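PDB 3MI6: alpha-galactosidase from Lactobacillus brevis, which probably hydrolyses terminal, non-reducing alpha-D-galactose residues from alpha-galactosides such as galactose oligosaccharides, galactomannans and galactolipids. Local coordinates for residues D[328-333]-D[542-547]; D[360-365]-D[625-630]; D[396-401]-D[407-412]; D[577-582]-D[591-596]; D[602-607]-D[617-622]. One frame throughout, in Å; residues are numbered along the deposited sequence.

Contact 1: D[328-333]-D[542-547]; sequences EERPVL and APQAWT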
# COMPACT_ATOMS: atom_id res chain seq x y z
N GLU D 328 29.77 22.95 -24.46
CA GLU D 328 31.19 22.63 -24.52
C GLU D 328 31.55 21.46 -23.60
O GLU D 328 31.21 21.44 -22.43
CB GLU D 328 32.05 23.87 -24.20
CG GLU D 328 33.54 23.66 -24.48
CD GLU D 328 34.39 24.90 -24.21
OE1 GLU D 328 34.83 25.09 -23.05
OE2 GLU D 328 34.63 25.68 -25.17
N GLU D 329 32.22 20.47 -24.16
CA GLU D 329 32.71 19.37 -23.35
C GLU D 329 33.53 19.91 -22.19
O GLU D 329 34.38 20.78 -22.35
CB GLU D 329 33.51 18.38 -24.20
CG GLU D 329 32.65 17.65 -25.23
CD GLU D 329 33.41 16.65 -26.08
OE1 GLU D 329 34.48 16.17 -25.67
OE2 GLU D 329 32.92 16.34 -27.19
N ARG D 330 33.25 19.38 -21.00
CA ARG D 330 33.98 19.77 -19.82
C ARG D 330 35.18 18.89 -19.52
O ARG D 330 35.12 17.66 -19.63
CB ARG D 330 33.04 19.85 -18.65
CG ARG D 330 32.28 21.12 -18.76
CD ARG D 330 30.88 20.96 -18.38
NE ARG D 330 29.99 21.56 -19.35
CZ ARG D 330 28.85 22.11 -18.99
NH1 ARG D 330 28.54 22.16 -17.70
NH2 ARG D 330 28.03 22.61 -19.89
N PRO D 331 36.29 19.52 -19.15
CA PRO D 331 37.57 18.83 -19.08
C PRO D 331 37.60 17.77 -17.97
O PRO D 331 36.84 17.85 -17.02
CB PRO D 331 38.55 19.97 -18.80
CG PRO D 331 37.75 20.94 -18.00
CD PRO D 331 36.36 20.88 -18.59
N VAL D 332 38.46 16.76 -18.11
CA VAL D 332 38.70 15.84 -17.01
C VAL D 332 39.68 16.50 -16.05
O VAL D 332 40.79 16.85 -16.43
CB VAL D 332 39.26 14.51 -17.51
CG1 VAL D 332 39.56 13.58 -16.34
CG2 VAL D 332 38.28 13.86 -18.46
N LEU D 333 39.28 16.68 -14.80
CA LEU D 333 40.12 17.42 -13.87
C LEU D 333 40.63 16.54 -12.76
O LEU D 333 40.13 15.44 -12.54
CB LEU D 333 39.34 18.58 -13.28
CG LEU D 333 38.14 18.22 -12.40
CD1 LEU D 333 38.56 17.85 -10.99
CD2 LEU D 333 37.17 19.39 -12.35
N ALA D 542 27.13 29.37 -13.64
CA ALA D 542 28.05 28.23 -13.51
C ALA D 542 27.37 26.98 -14.05
O ALA D 542 26.45 26.45 -13.43
CB ALA D 542 28.43 28.04 -12.06
N PRO D 543 27.84 26.47 -15.21
CA PRO D 543 27.12 25.42 -15.93
C PRO D 543 27.16 24.08 -15.21
O PRO D 543 26.44 23.16 -15.59
CB PRO D 543 27.89 25.32 -17.24
CG PRO D 543 29.29 25.66 -16.83
CD PRO D 543 29.13 26.79 -15.84
N GLN D 544 27.97 23.96 -14.18
CA GLN D 544 28.06 22.69 -13.46
C GLN D 544 28.25 22.90 -11.96
O GLN D 544 28.83 23.90 -11.54
CB GLN D 544 29.19 21.83 -14.02
CG GLN D 544 30.58 22.30 -13.69
CD GLN D 544 31.59 21.61 -14.56
OE1 GLN D 544 31.32 21.32 -15.72
NE2 GLN D 544 32.76 21.33 -14.01
N ALA D 545 27.74 21.97 -11.16
CA ALA D 545 27.87 22.09 -9.72
C ALA D 545 28.58 20.86 -9.17
O ALA D 545 28.56 19.80 -9.79
CB ALA D 545 26.50 22.25 -9.07
N TRP D 546 29.26 21.02 -8.03
CA TRP D 546 29.81 19.88 -7.29
C TRP D 546 28.65 19.19 -6.57
O TRP D 546 28.15 19.68 -5.56
CB TRP D 546 30.88 20.35 -6.31
CG TRP D 546 31.52 19.23 -5.52
CD1 TRP D 546 31.69 19.17 -4.17
CD2 TRP D 546 32.04 18.00 -6.04
NE1 TRP D 546 32.30 17.98 -3.81
CE2 TRP D 546 32.52 17.25 -4.95
CE3 TRP D 546 32.15 17.46 -7.33
CZ2 TRP D 546 33.11 16.00 -5.10
CZ3 TRP D 546 32.73 16.22 -7.48
CH2 TRP D 546 33.20 15.49 -6.37
N THR D 547 28.21 18.05 -7.10
CA THR D 547 26.92 17.47 -6.74
C THR D 547 26.78 17.09 -5.27
O THR D 547 25.76 17.37 -4.64
CB THR D 547 26.62 16.25 -7.61
OG1 THR D 547 27.06 16.51 -8.94
CG2 THR D 547 25.12 15.93 -7.62
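P543 meets R330 in two ways. Its ring lies against the guanidinium, with CG over one face and CB 3.3 Å from R330 NH1. Its carbonyl comes in at the edge of the same group, in its plane. There R330 NH1 gives a weak hydrogen bond to P543 O, 3.1 Å long and bent to 144°. The next residue, Q544, adds its CB at the guanidinium edge, 3.8 Å from R330 NH1. Its amide runs back alongside the arginine chain, in the opposite direction. Amide and guanidinium planes are nearly coplanar, 23° apart. The amide nitrogen NE2 of Q544 bonds to E525. R330 bends at chi2 and chi3, which brings NE round to its own segment. NE donates a weak bond to E328 O at 3.3 Å, and NH2 donates another weak one to F325 O. Three backbone carbonyls, all weakly bonded, surround the buried guanidinium and probably help offset its charge. Segment 328-333 leads into the first barrel strand, 333-335, and 542-547 contains the sixth, 544-546. R330 and Q544 touch D601 of strand 601-604. P543 packs on L523 of strand 523-526, and R330 O accepts bonds from R630 and Q634 of helix 630-635.

Contact 2: D[360-365]-D[625-630]; sequences GIEMFV and FYKCYR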
# COMPACT_ATOMS: atom_id res chain seq x y z
N GLY D 360 46.64 11.46 -18.84
CA GLY D 360 45.80 12.07 -19.84
C GLY D 360 44.81 13.06 -19.27
O GLY D 360 43.91 13.53 -19.97
N ILE D 361 44.96 13.37 -17.98
CA ILE D 361 44.09 14.33 -17.31
C ILE D 361 44.31 15.73 -17.89
O ILE D 361 45.40 16.05 -18.33
CB ILE D 361 44.26 14.26 -15.78
CG1 ILE D 361 43.67 12.95 -15.27
CG2 ILE D 361 43.59 15.43 -15.09
CD1 ILE D 361 43.90 12.69 -13.82
N GLU D 362 43.25 16.54 -17.93
CA GLU D 362 43.26 17.77 -18.72
C GLU D 362 43.34 19.07 -17.94
O GLU D 362 43.54 20.13 -18.53
CB GLU D 362 42.04 17.81 -19.61
CG GLU D 362 42.19 16.96 -20.83
CD GLU D 362 40.88 16.68 -21.52
OE1 GLU D 362 39.83 16.86 -20.85
OE2 GLU D 362 40.90 16.29 -22.71
N MSE D 363 43.19 19.00 -16.62
CA MSE D 363 43.12 20.20 -15.80
C MSE D 363 43.44 19.89 -14.36
O MSE D 363 43.00 18.87 -13.82
CB MSE D 363 41.73 20.85 -15.90
CG MSE D 363 41.51 21.94 -14.88
SE MSE D 363 39.66 22.59 -14.82
CE MSE D 363 39.63 23.64 -16.45
N PHE D 364 44.21 20.77 -13.72
CA PHE D 364 44.51 20.62 -12.31
C PHE D 364 43.80 21.72 -11.55
O PHE D 364 43.80 22.86 -11.99
CB PHE D 364 46.01 20.66 -12.05
CG PHE D 364 46.37 20.51 -10.61
CD1 PHE D 364 46.20 21.57 -9.73
CD2 PHE D 364 46.84 19.32 -10.13
CE1 PHE D 364 46.50 21.43 -8.40
CE2 PHE D 364 47.14 19.18 -8.80
CZ PHE D 364 46.97 20.24 -7.93
N VAL D 365 43.19 21.37 -10.42
CA VAL D 365 42.45 22.32 -9.58
C VAL D 365 42.98 22.38 -8.14
O VAL D 365 42.69 21.50 -7.34
CB VAL D 365 40.96 21.98 -9.48
CG1 VAL D 365 40.25 23.06 -8.73
CG2 VAL D 365 40.34 21.79 -10.85
N PHE D 625 38.76 6.14 -22.22
CA PHE D 625 37.41 5.70 -22.46
C PHE D 625 36.44 6.87 -22.34
O PHE D 625 35.59 7.07 -23.21
CB PHE D 625 37.01 4.60 -21.47
CG PHE D 625 35.60 4.13 -21.64
CD1 PHE D 625 35.24 3.41 -22.77
CD2 PHE D 625 34.64 4.39 -20.69
CE1 PHE D 625 33.95 2.97 -22.94
CE2 PHE D 625 33.34 3.95 -20.86
CZ PHE D 625 33.00 3.24 -21.97
N TYR D 626 36.56 7.62 -21.25
CA TYR D 626 35.64 8.72 -21.01
C TYR D 626 35.74 9.76 -22.10
O TYR D 626 34.72 10.28 -22.57
CB TYR D 626 35.90 9.35 -19.66
CG TYR D 626 34.94 10.47 -19.33
CD1 TYR D 626 33.65 10.20 -18.90
CD2 TYR D 626 35.34 11.81 -19.44
CE1 TYR D 626 32.77 11.23 -18.59
CE2 TYR D 626 34.46 12.84 -19.13
CZ TYR D 626 33.18 12.55 -18.71
OH TYR D 626 32.32 13.57 -18.39
N LYS D 627 36.98 10.08 -22.50
CA LYS D 627 37.22 11.07 -23.55
C LYS D 627 36.60 10.64 -24.89
O LYS D 627 35.99 11.45 -25.59
CB LYS D 627 38.72 11.32 -23.73
CG LYS D 627 39.42 12.08 -22.61
CD LYS D 627 40.90 12.25 -22.96
CE LYS D 627 41.62 13.16 -22.00
NZ LYS D 627 43.03 13.43 -22.43
N CYS D 628 36.78 9.37 -25.23
CA CYS D 628 36.25 8.77 -26.46
C CYS D 628 34.75 9.02 -26.54
O CYS D 628 34.21 9.28 -27.60
CB CYS D 628 36.56 7.26 -26.48
SG CYS D 628 36.30 6.26 -28.03
N TYR D 629 34.08 8.95 -25.40
CA TYR D 629 32.63 9.02 -25.41
C TYR D 629 32.14 10.20 -24.60
O TYR D 629 31.05 10.15 -24.01
CB TYR D 629 32.03 7.72 -24.86
CG TYR D 629 32.23 6.51 -25.73
CD1 TYR D 629 31.42 6.29 -26.84
CD2 TYR D 629 33.22 5.57 -25.45
CE1 TYR D 629 31.59 5.17 -27.65
CE2 TYR D 629 33.39 4.46 -26.25
CZ TYR D 629 32.58 4.27 -27.35
OH TYR D 629 32.74 3.17 -28.16
N ARG D 630 32.92 11.27 -24.57
CA ARG D 630 32.57 12.38 -23.70
C ARG D 630 31.26 13.06 -24.10
O ARG D 630 30.45 13.39 -23.25
CB ARG D 630 33.72 13.40 -23.62
CG ARG D 630 33.69 14.31 -22.39
CD ARG D 630 34.33 15.61 -22.75
NE ARG D 630 35.68 15.81 -22.23
CZ ARG D 630 36.80 15.66 -22.94
NH1 ARG D 630 36.74 15.26 -24.21
NH2 ARG D 630 37.97 15.88 -22.37
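K627 reaches across to G360 and E362 with a fully extended side chain. CB points toward the segment 360-365. From there CG stands anti to the carbonyl carbon (chi1 -71°), and the straight chain beyond carries NZ to G360. CD is the first atom to meet the other segment, 4.0 Å from E362 OE2. CE lies near two oxygens, 3.3 Å from E362 OE2 and also close to G360 O. NZ ends the chain. It donates a hydrogen bond of 2.6 Å to G360 O, arriving in the carbonyl plane on a lone pair, with a C=O...N angle of 140°. NZ also forms a salt bridge with E362 OE2 at 3.6 Å. G360 closes helix 346-358 in a Schellman motif, just before strand 363-366 of the beta/alpha barrel. K627 belongs to helix 613-628, which follows the last barrel strand, so the contact joins the late part of the barrel to the loop that leads into its second strand. E362 is shared with R630. E362 OE1 makes a salt bridge of 2.6 Å with R630 NH2. The carboxylate and guanidinium planes are 1° apart, and the acid meets the arginine at its edge. E362 OE1 also accepts a bond from V332 N. R630 NH1 forms a salt bridge with E329.

Contact 3: D[396-401]-D[407-412]; sequences EHFSQA and MKFGLW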
# COMPACT_ATOMS: atom_id res chain seq x y z
N GLU D 396 51.21 32.60 -9.77
CA GLU D 396 51.55 32.85 -11.18
C GLU D 396 52.52 31.81 -11.73
O GLU D 396 52.39 31.37 -12.88
CB GLU D 396 52.14 34.25 -11.35
CG GLU D 396 52.74 34.82 -10.07
CD GLU D 396 51.70 35.49 -9.18
OE1 GLU D 396 51.46 36.71 -9.37
OE2 GLU D 396 51.12 34.81 -8.30
N HIS D 397 53.48 31.42 -10.91
CA HIS D 397 54.47 30.43 -11.30
C HIS D 397 53.85 29.05 -11.47
O HIS D 397 53.97 28.42 -12.52
CB HIS D 397 55.61 30.38 -10.28
CG HIS D 397 56.53 29.21 -10.46
ND1 HIS D 397 57.04 28.49 -9.40
CD2 HIS D 397 57.02 28.63 -11.58
CE1 HIS D 397 57.81 27.52 -9.86
NE2 HIS D 397 57.81 27.58 -11.18
N PHE D 398 53.18 28.58 -10.42
CA PHE D 398 52.60 27.23 -10.39
C PHE D 398 51.64 26.97 -11.54
O PHE D 398 51.52 25.85 -12.01
CB PHE D 398 51.90 27.01 -9.05
CG PHE D 398 51.19 25.69 -8.94
CD1 PHE D 398 51.88 24.50 -9.09
CD2 PHE D 398 49.83 25.64 -8.66
CE1 PHE D 398 51.23 23.28 -8.98
CE2 PHE D 398 49.17 24.42 -8.54
CZ PHE D 398 49.88 23.24 -8.70
N SER D 399 50.96 28.02 -11.99
CA SER D 399 50.04 27.91 -13.11
C SER D 399 50.83 27.90 -14.40
O SER D 399 50.48 27.22 -15.35
CB SER D 399 49.05 29.07 -13.12
OG SER D 399 49.59 30.20 -13.76
N GLN D 400 51.92 28.66 -14.43
CA GLN D 400 52.79 28.66 -15.58
C GLN D 400 53.28 27.25 -15.83
O GLN D 400 53.26 26.76 -16.95
CB GLN D 400 53.97 29.61 -15.36
CG GLN D 400 54.77 29.97 -16.61
CD GLN D 400 55.57 31.26 -16.43
OE1 GLN D 400 56.70 31.37 -16.92
NE2 GLN D 400 54.99 32.22 -15.72
N ALA D 401 53.70 26.57 -14.77
CA ALA D 401 54.09 25.17 -14.87
C ALA D 401 52.95 24.33 -15.44
O ALA D 401 53.11 23.65 -16.46
CB ALA D 401 54.53 24.64 -13.52
N MSE D 407 48.13 21.72 -19.87
CA MSE D 407 46.96 21.53 -19.02
C MSE D 407 46.27 22.83 -18.62
O MSE D 407 46.79 23.92 -18.83
CB MSE D 407 47.35 20.76 -17.78
CG MSE D 407 47.44 19.27 -18.00
SE MSE D 407 47.74 18.37 -16.31
CE MSE D 407 49.62 18.75 -16.08
N LYS D 408 45.08 22.70 -18.05
CA LYS D 408 44.32 23.85 -17.59
C LYS D 408 44.49 23.99 -16.09
O LYS D 408 44.84 23.04 -15.42
CB LYS D 408 42.85 23.70 -17.94
CG LYS D 408 42.53 23.93 -19.40
CD LYS D 408 41.09 23.59 -19.71
CE LYS D 408 40.68 24.04 -21.11
NZ LYS D 408 39.24 23.73 -21.35
N PHE D 409 44.24 25.18 -15.57
CA PHE D 409 44.45 25.43 -14.15
C PHE D 409 43.23 26.07 -13.52
O PHE D 409 42.64 26.98 -14.09
CB PHE D 409 45.67 26.31 -13.92
CG PHE D 409 45.95 26.57 -12.48
CD1 PHE D 409 46.39 25.56 -11.65
CD2 PHE D 409 45.76 27.83 -11.94
CE1 PHE D 409 46.63 25.78 -10.32
CE2 PHE D 409 46.01 28.07 -10.61
CZ PHE D 409 46.45 27.04 -9.80
N GLY D 410 42.86 25.58 -12.35
CA GLY D 410 41.72 26.12 -11.64
C GLY D 410 42.04 26.21 -10.17
O GLY D 410 42.92 25.49 -9.68
N LEU D 411 41.34 27.10 -9.46
CA LEU D 411 41.50 27.21 -8.02
C LEU D 411 40.21 27.55 -7.28
O LEU D 411 39.22 27.95 -7.88
CB LEU D 411 42.65 28.17 -7.63
CG LEU D 411 42.46 29.69 -7.62
CD1 LEU D 411 41.70 30.11 -6.40
CD2 LEU D 411 43.79 30.42 -7.64
N TRP D 412 40.26 27.40 -5.97
CA TRP D 412 39.11 27.38 -5.07
C TRP D 412 39.00 28.69 -4.29
O TRP D 412 39.94 29.13 -3.64
CB TRP D 412 39.33 26.20 -4.11
CG TRP D 412 38.33 25.97 -3.04
CD1 TRP D 412 37.39 24.99 -3.01
CD2 TRP D 412 38.20 26.68 -1.79
NE1 TRP D 412 36.67 25.05 -1.84
CE2 TRP D 412 37.14 26.08 -1.07
CE3 TRP D 412 38.87 27.77 -1.22
CZ2 TRP D 412 36.73 26.54 0.18
CZ3 TRP D 412 38.46 28.22 0.03
CH2 TRP D 412 37.41 27.61 0.72
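In the beta-alpha-beta crossover from strand 363-366 to strand 408-413, F409 of the second strand packs against F398 and S399 of helix 394-404. The two phenylalanine rings lie almost perpendicular, at 89°, with centroids 5.4 Å apart. Their approach is oblique. F398 CE2 comes to 3.4 Å from F409 CE1, and F398 CD2 is also close to F409 CE1 and CZ. S399 covers a face of the F409 ring. Its CB makes a CH-pi contact, 4.1 Å from the centroid and 28° off the ring normal. F409 CG is anti to the backbone N (chi1 -179°), which carries the ring out from the strand toward the helix. Such packing of helix against strand forms the layer around a TIM barrel. The F409 ring also touches I395, V402 and H403 of the same helix, and L473. Replacing it with an alanine would probably leave a gap between helix and strand and take one packing partner from the F398 ring. S399 OG hydrogen-bonds to A471 O, at the end of helix 454-471. F398 also packs on E346 and M350 of helix 346-358.

Contact 4: D[577-582]-D[591-596]; sequences SAVPND and KTRGAV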
# COMPACT_ATOMS: atom_id res chain seq x y z
N SER D 577 36.98 8.85 -6.21
CA SER D 577 37.70 9.13 -4.97
C SER D 577 38.40 7.91 -4.37
O SER D 577 38.30 6.81 -4.88
CB SER D 577 36.78 9.76 -3.93
OG SER D 577 35.84 8.81 -3.47
N ALA D 578 39.13 8.14 -3.29
CA ALA D 578 39.90 7.06 -2.68
C ALA D 578 39.03 6.19 -1.77
O ALA D 578 37.93 6.57 -1.37
CB ALA D 578 41.09 7.63 -1.91
N VAL D 579 39.57 5.03 -1.42
CA VAL D 579 38.82 4.00 -0.73
C VAL D 579 39.72 3.39 0.38
O VAL D 579 40.94 3.28 0.21
CB VAL D 579 38.33 2.97 -1.80
CG1 VAL D 579 39.15 1.69 -1.80
CG2 VAL D 579 36.83 2.73 -1.70
N PRO D 580 39.15 3.06 1.56
CA PRO D 580 37.78 3.23 2.05
C PRO D 580 37.39 4.69 2.19
O PRO D 580 38.07 5.43 2.89
CB PRO D 580 37.81 2.59 3.45
CG PRO D 580 39.23 2.64 3.85
CD PRO D 580 40.02 2.45 2.59
N ASN D 581 36.30 5.06 1.53
CA ASN D 581 35.75 6.40 1.51
C ASN D 581 35.86 7.14 2.83
O ASN D 581 35.51 6.58 3.88
CB ASN D 581 34.29 6.34 1.05
CG ASN D 581 33.60 7.66 1.16
OD1 ASN D 581 32.98 7.97 2.19
ND2 ASN D 581 33.69 8.47 0.11
N ASP D 582 36.33 8.38 2.78
CA ASP D 582 36.58 9.19 3.99
C ASP D 582 35.29 9.69 4.68
O ASP D 582 35.30 9.98 5.88
CB ASP D 582 37.49 10.39 3.67
CG ASP D 582 38.75 9.99 2.90
OD1 ASP D 582 39.10 8.79 2.85
OD2 ASP D 582 39.40 10.90 2.33
N LYS D 591 36.75 0.15 -10.72
CA LYS D 591 35.88 0.07 -11.89
C LYS D 591 34.51 0.69 -11.63
O LYS D 591 33.97 1.39 -12.47
CB LYS D 591 35.73 -1.39 -12.34
CG LYS D 591 34.76 -1.62 -13.49
CD LYS D 591 34.31 -3.08 -13.57
CE LYS D 591 33.44 -3.30 -14.82
NZ LYS D 591 32.80 -4.67 -14.90
N THR D 592 33.95 0.46 -10.46
CA THR D 592 32.64 1.00 -10.16
C THR D 592 32.67 2.51 -9.89
O THR D 592 31.87 3.25 -10.47
CB THR D 592 31.99 0.25 -8.98
OG1 THR D 592 31.86 -1.15 -9.32
CG2 THR D 592 30.61 0.82 -8.68
N ARG D 593 33.59 2.96 -9.03
CA ARG D 593 33.80 4.39 -8.80
C ARG D 593 33.93 5.14 -10.12
O ARG D 593 33.33 6.20 -10.31
CB ARG D 593 35.01 4.68 -7.90
CG ARG D 593 35.04 3.86 -6.65
CD ARG D 593 35.98 4.40 -5.59
NE ARG D 593 37.39 4.48 -5.97
CZ ARG D 593 38.29 3.50 -5.84
NH1 ARG D 593 37.93 2.31 -5.38
NH2 ARG D 593 39.55 3.71 -6.20
N GLY D 594 34.72 4.58 -11.03
CA GLY D 594 34.85 5.13 -12.36
C GLY D 594 33.52 5.19 -13.08
O GLY D 594 33.18 6.23 -13.66
N ALA D 595 32.76 4.09 -13.02
CA ALA D 595 31.56 3.90 -13.83
C ALA D 595 30.34 4.70 -13.39
O ALA D 595 29.48 5.02 -14.20
CB ALA D 595 31.21 2.41 -13.94
N VAL D 596 30.25 5.02 -12.11
CA VAL D 596 29.25 5.97 -11.62
C VAL D 596 29.64 7.42 -11.99
O VAL D 596 28.79 8.26 -12.22
CB VAL D 596 29.07 5.87 -10.08
CG1 VAL D 596 28.03 6.84 -9.59
CG2 VAL D 596 28.68 4.45 -9.68
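R593 lays its guanidinium beside V579, whose CB stands over one face of the flat group. The contact spans part of the seventh beta-alpha unit of the barrel. The segment 577-582 starts the loop after strand 572-576, and R593 stands on helix 590-597, which the loop leads into. V579 CB is 3.7 Å from R593 NH1, and its two methyls also touch that nitrogen, CG1 at 3.8 Å and CG2 at 3.9 Å. The two side chains cross at a slant. R593 has CG beside its backbone N (chi1 -49°) and bends at chi3 (-61°), which turns the guanidinium toward the loop. S577 takes part through its backbone. Its CB points away from the helix, and its OG bonds to T551 OG1. The R593 side chain also touches A553 of helix 553-566 and T588. Further along the loop, P580, after a cis peptide bond, packs on G721 of the second subunit. The S577 carbonyl oxygen lies obliquely to the guanidinium. It is 3.4 Å from R593 CD and 2.7 Å from R593 NE.

Contact 5: D[602-607]-D[617-622]; sequences LGYELD and DQVKKQ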
# COMPACT_ATOMS: atom_id res chain seq x y z
N LEU D 602 33.37 13.90 -15.29
CA LEU D 602 34.40 13.08 -14.65
C LEU D 602 35.58 13.90 -14.14
O LEU D 602 35.99 14.88 -14.76
CB LEU D 602 34.90 11.98 -15.62
CG LEU D 602 35.94 11.01 -15.06
CD1 LEU D 602 35.36 10.22 -13.92
CD2 LEU D 602 36.48 10.08 -16.14
N GLY D 603 36.10 13.49 -12.99
CA GLY D 603 37.15 14.21 -12.30
C GLY D 603 37.79 13.26 -11.32
O GLY D 603 37.21 12.23 -10.99
N TYR D 604 39.00 13.57 -10.87
CA TYR D 604 39.70 12.69 -9.94
C TYR D 604 40.12 13.46 -8.72
O TYR D 604 40.58 14.59 -8.83
CB TYR D 604 40.90 12.01 -10.60
CG TYR D 604 40.47 10.97 -11.59
CD1 TYR D 604 40.43 9.63 -11.24
CD2 TYR D 604 40.04 11.34 -12.85
CE1 TYR D 604 39.99 8.66 -12.14
CE2 TYR D 604 39.60 10.39 -13.76
CZ TYR D 604 39.58 9.05 -13.40
OH TYR D 604 39.14 8.12 -14.30
N GLU D 605 39.94 12.86 -7.55
CA GLU D 605 40.18 13.55 -6.30
C GLU D 605 40.95 12.64 -5.36
O GLU D 605 40.61 12.51 -4.18
CB GLU D 605 38.84 13.97 -5.67
CG GLU D 605 38.98 15.09 -4.63
CD GLU D 605 37.64 15.77 -4.30
OE1 GLU D 605 36.79 15.92 -5.20
OE2 GLU D 605 37.46 16.15 -3.13
N LEU D 606 41.99 12.00 -5.90
CA LEU D 606 42.81 11.10 -5.10
C LEU D 606 44.30 11.28 -5.37
O LEU D 606 44.70 11.78 -6.41
CB LEU D 606 42.40 9.64 -5.29
CG LEU D 606 42.73 8.74 -6.48
CD1 LEU D 606 41.92 7.47 -6.31
CD2 LEU D 606 42.39 9.37 -7.78
N ASP D 607 45.12 10.90 -4.39
CA ASP D 607 46.55 11.06 -4.50
C ASP D 607 47.11 10.00 -5.44
O ASP D 607 47.51 8.93 -5.00
CB ASP D 607 47.21 10.93 -3.13
CG ASP D 607 48.64 11.38 -3.14
OD1 ASP D 607 49.14 11.67 -4.25
OD2 ASP D 607 49.25 11.47 -2.06
N ASP D 617 47.40 2.39 -14.60
CA ASP D 617 46.98 1.98 -15.93
C ASP D 617 45.46 1.91 -16.07
O ASP D 617 44.90 2.23 -17.12
CB ASP D 617 47.59 0.64 -16.33
CG ASP D 617 47.12 0.18 -17.69
OD1 ASP D 617 47.53 0.79 -18.71
OD2 ASP D 617 46.33 -0.80 -17.75
N GLN D 618 44.81 1.48 -14.99
CA GLN D 618 43.35 1.40 -14.97
C GLN D 618 42.77 2.79 -15.16
O GLN D 618 41.85 3.01 -15.95
CB GLN D 618 42.90 0.80 -13.65
CG GLN D 618 41.47 0.34 -13.61
CD GLN D 618 41.18 -0.58 -12.43
OE1 GLN D 618 40.03 -0.94 -12.19
NE2 GLN D 618 42.23 -0.95 -11.69
N VAL D 619 43.33 3.75 -14.43
CA VAL D 619 42.88 5.12 -14.51
C VAL D 619 43.11 5.71 -15.89
O VAL D 619 42.21 6.29 -16.47
CB VAL D 619 43.56 5.98 -13.46
CG1 VAL D 619 43.20 7.43 -13.67
CG2 VAL D 619 43.13 5.52 -12.09
N LYS D 620 44.32 5.55 -16.41
CA LYS D 620 44.64 6.01 -17.76
C LYS D 620 43.59 5.53 -18.75
O LYS D 620 43.24 6.23 -19.70
CB LYS D 620 46.03 5.49 -18.18
CG LYS D 620 46.62 6.07 -19.45
CD LYS D 620 48.10 5.68 -19.52
CE LYS D 620 48.92 6.56 -20.48
NZ LYS D 620 48.85 6.09 -21.90
N LYS D 621 43.06 4.32 -18.52
CA LYS D 621 42.13 3.75 -19.48
C LYS D 621 40.73 4.30 -19.28
O LYS D 621 40.02 4.55 -20.26
CB LYS D 621 42.14 2.21 -19.45
CG LYS D 621 43.47 1.62 -19.89
CD LYS D 621 43.38 0.12 -20.14
CE LYS D 621 44.71 -0.41 -20.67
NZ LYS D 621 44.64 -1.86 -21.04
N GLN D 622 40.34 4.51 -18.02
CA GLN D 622 39.09 5.21 -17.73
C GLN D 622 39.03 6.57 -18.44
O GLN D 622 38.00 6.93 -19.01
CB GLN D 622 38.90 5.39 -16.22
CG GLN D 622 38.80 4.10 -15.44
CD GLN D 622 38.39 4.34 -14.00
OE1 GLN D 622 38.51 5.45 -13.50
NE2 GLN D 622 37.89 3.31 -13.32
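Y604 buries more surface in this contact than any other residue, and Q622 and V619 are its two partners on helix 613-628. The tyrosine hydroxyl is the polar link. Y604 OH donates a hydrogen bond of 2.9 Å to Q622 OE1. It meets the amide oxygen in the carbonyl plane, on a lone pair, with a C=O...O angle of 139°. The oxygen in turn lies at the edge of the ring, in its plane. Ring and amide planes are 39° apart. The hydroxyl also rests on the glutamine stem, with Q622 CB 3.3 Å from Y604 OH. The extended Q622 chain carries its amide to the hydroxyl. Its NE2 bonds to L590 O, which leaves both ends of the buried amide with a partner and fixes its flip. V619 supplies the apolar part. Its CG1 is 3.8 Å from Y604 CE1 and 4.0 Å from Y604 CZ, approaching the ring obliquely. L606 CD2 lies at the ring edge, from the same segment as the tyrosine. A phenylalanine in place of Y604 is likely to leave Q622 OE1 without this donor, and the amide less firmly oriented. The backbone of Y604 bonds to L333 and N335 of the first barrel strand. This is the closing beta-alpha unit of a TIM barrel: strand 601-604 completes the ring of eight, and helix 613-628 packs on its outside.

How the contacts relate
All five contacts lie in the eight-stranded beta/alpha barrel, which carries the predicted active site. Contact 1 joins the approach to the first strand to the sixth, contact 2 lies at the entry to the second, contact 3 belongs to the third, contact 4 follows the seventh, and contact 5 holds the eighth. Contacts 2 and 5 share helix 613-628, with centres about 9 Å apart. Contacts 1 and 2 alternate along the chain and touch, with centres about 11 Å apart. Contacts 3, 4 and 5 fall between the halves of contact 2. Contacts 3 and 4 are farthest apart, about 26 Å between centres. Contacts 1 and 2 join late parts to early ones; the rest are local.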